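Long-range contact in thioredoxin (Bacillus cereus, PDB 4EUY), which has no established function but carries the thioredoxin-type CxxC disulfide and so probably takes part in thiol-disulfide exchange: residues L22-T27 / P73-F78. Residues are numbered along the deposited sequence; the frame is centred on the assembly and turned at random.
Sequences LLFIKT and PTVLLF
The carbonyl O of L76 accepts a hydrogen bond from the backbone N of L23 at 2.7 Å and also receives a CA-H...O contact from L22. L23 returns the bond, its O accepting a hydrogen bond from the N of L76 at 2.8 Å; I25 and T74 exchange two more. These are the two central antiparallel strands of the thioredoxin fold, with strand 50-57 running parallel on the other side of 20-27. On the face carrying L22, F24 and V75, the two methyls of V75 part company: CG1, anti to its own backbone N (chi1 172°), meets CG of L22 at 3.6 Å, while CG2 lies 3.6 Å from CD1 of the F24 ring. F24 also packs on L37 of helix 31-45, while V75 reaches I91. On the other face, the two methyls of L23 come up to the F78 ring at a slant, both about 4.1 Å from CE2. P73 follows a cis peptide bond and its side chain touches C33 of the disulfide-bonded C30-C33 pair, consistent with the cis-proline that faces the CxxC disulfide in thioredoxins. The prolyl ring runs beside the F24 side chain, with CB of P73 3.5 Å from CZ of F24.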
loop_
_atom_site.group_PDB
_atom_site.type_symbol
_atom_site.label_atom_id
_atom_site.label_comp_id
_atom_site.label_asym_id
_atom_site.label_seq_id
_atom_site.Cartn_x
_atom_site.Cartn_y
_atom_site.Cartn_z
ATOM N N LEU A 22 0.243 4.468 2.297
ATOM C CA LEU A 22 0.163 3.089 1.942
ATOM C C LEU A 22 1.201 2.844 0.848
ATOM O O LEU A 22 1.202 3.542 -0.178
ATOM C CB LEU A 22 -1.267 2.780 1.460
ATOM C CG LEU A 22 -1.426 1.367 0.901
ATOM C CD1 LEU A 22 -2.868 1.073 0.547
ATOM C CD2 LEU A 22 -0.551 1.200 -0.328
ATOM N N LEU A 23 2.093 1.874 1.057
ATOM C CA LEU A 23 3.049 1.525 0.002
ATOM C C LEU A 23 2.573 0.328 -0.695
ATOM O O LEU A 23 2.198 -0.672 -0.054
ATOM C CB LEU A 23 4.403 1.185 0.543
ATOM C CG LEU A 23 5.282 2.414 0.567
ATOM C CD1 LEU A 23 4.622 3.465 1.453
ATOM C CD2 LEU A 23 6.632 1.969 1.103
ATOM N N PHE A 24 2.560 0.435 -2.010
ATOM C CA PHE A 24 2.233 -0.692 -2.840
ATOM C C PHE A 24 3.520 -1.018 -3.586
ATOM O O PHE A 24 4.058 -0.188 -4.390
ATOM C CB PHE A 24 1.098 -0.369 -3.810
ATOM C CG PHE A 24 0.602 -1.567 -4.553
ATOM C CD1 PHE A 24 -0.556 -2.209 -4.170
ATOM C CD2 PHE A 24 1.324 -2.089 -5.605
ATOM C CE1 PHE A 24 -0.993 -3.350 -4.835
ATOM C CE2 PHE A 24 0.881 -3.215 -6.292
ATOM C CZ PHE A 24 -0.273 -3.858 -5.901
ATOM N N ILE A 25 4.024 -2.214 -3.325
ATOM C CA ILE A 25 5.309 -2.604 -3.904
ATOM C C ILE A 25 5.128 -3.719 -4.873
ATOM O O ILE A 25 4.435 -4.717 -4.567
ATOM C CB ILE A 25 6.302 -3.061 -2.824
ATOM C CG1 ILE A 25 6.381 -1.962 -1.722
ATOM C CG2 ILE A 25 7.646 -3.360 -3.466
ATOM C CD1 ILE A 25 7.481 -2.183 -0.714
ATOM N N LYS A 26 5.724 -3.554 -6.048
ATOM C CA LYS A 26 5.538 -4.553 -7.089
ATOM C C LYS A 26 6.772 -4.749 -7.884
ATOM O O LYS A 26 7.762 -4.035 -7.730
ATOM C CB LYS A 26 4.382 -4.200 -8.021
ATOM C CG LYS A 26 4.257 -2.720 -8.363
ATOM C CD LYS A 26 3.305 -2.513 -9.544
ATOM C CE LYS A 26 3.021 -1.035 -9.815
ATOM N NZ LYS A 26 2.223 -0.853 -11.071
ATOM N N THR A 27 6.699 -5.760 -8.737
ATOM C CA THR A 27 7.792 -6.173 -9.535
ATOM C C THR A 27 7.402 -6.016 -10.972
ATOM O O THR A 27 6.223 -6.034 -11.307
ATOM C CB THR A 27 8.101 -7.608 -9.169
ATOM O OG1 THR A 27 8.861 -7.567 -7.962
ATOM C CG2 THR A 27 8.913 -8.376 -10.307
ATOM N N PRO A 73 2.558 -8.735 -4.907
ATOM C CA PRO A 73 2.701 -7.386 -4.403
ATOM C C PRO A 73 2.736 -7.361 -2.918
ATOM O O PRO A 73 2.379 -8.330 -2.260
ATOM C CB PRO A 73 1.405 -6.725 -4.835
ATOM C CG PRO A 73 0.444 -7.840 -4.817
ATOM C CD PRO A 73 1.218 -8.956 -5.447
ATOM N N THR A 74 3.126 -6.224 -2.390
ATOM C CA THR A 74 3.090 -6.038 -0.970
ATOM C C THR A 74 2.494 -4.705 -0.685
ATOM O O THR A 74 2.832 -3.726 -1.348
ATOM C CB THR A 74 4.484 -6.054 -0.355
ATOM O OG1 THR A 74 5.126 -7.293 -0.668
ATOM C CG2 THR A 74 4.342 -5.911 1.130
ATOM N N VAL A 75 1.613 -4.668 0.300
ATOM C CA VAL A 75 1.069 -3.419 0.741
ATOM C C VAL A 75 1.491 -3.211 2.155
ATOM O O VAL A 75 1.419 -4.137 2.964
ATOM C CB VAL A 75 -0.445 -3.409 0.685
ATOM C CG1 VAL A 75 -0.987 -2.156 1.349
ATOM C CG2 VAL A 75 -0.846 -3.467 -0.766
ATOM N N LEU A 76 1.941 -1.997 2.434
ATOM C CA LEU A 76 2.293 -1.622 3.773
ATOM C C LEU A 76 1.509 -0.416 4.083
ATOM O O LEU A 76 1.303 0.462 3.218
ATOM C CB LEU A 76 3.763 -1.253 3.850
ATOM C CG LEU A 76 4.622 -2.439 3.458
ATOM C CD1 LEU A 76 6.067 -2.160 3.777
ATOM C CD2 LEU A 76 4.159 -3.644 4.244
ATOM N N LEU A 77 1.071 -0.350 5.319
ATOM C CA LEU A 77 0.359 0.812 5.728
ATOM C C LEU A 77 1.138 1.409 6.860
ATOM O O LEU A 77 1.500 0.699 7.805
ATOM C CB LEU A 77 -1.038 0.423 6.162
ATOM C CG LEU A 77 -2.052 1.550 6.101
ATOM C CD1 LEU A 77 -2.056 2.173 4.715
ATOM C CD2 LEU A 77 -3.416 0.996 6.447
ATOM N N PHE A 78 1.383 2.711 6.768
ATOM C CA PHE A 78 2.116 3.424 7.775
ATOM C C PHE A 78 1.277 4.516 8.409
ATOM O O PHE A 78 0.604 5.277 7.690
ATOM C CB PHE A 78 3.303 4.060 7.119
ATOM C CG PHE A 78 4.348 3.083 6.720
ATOM C CD1 PHE A 78 5.248 2.607 7.645
ATOM C CD2 PHE A 78 4.441 2.625 5.426
ATOM C CE1 PHE A 78 6.222 1.689 7.275
ATOM C CE2 PHE A 78 5.420 1.710 5.056
ATOM C CZ PHE A 78 6.318 1.252 5.975
#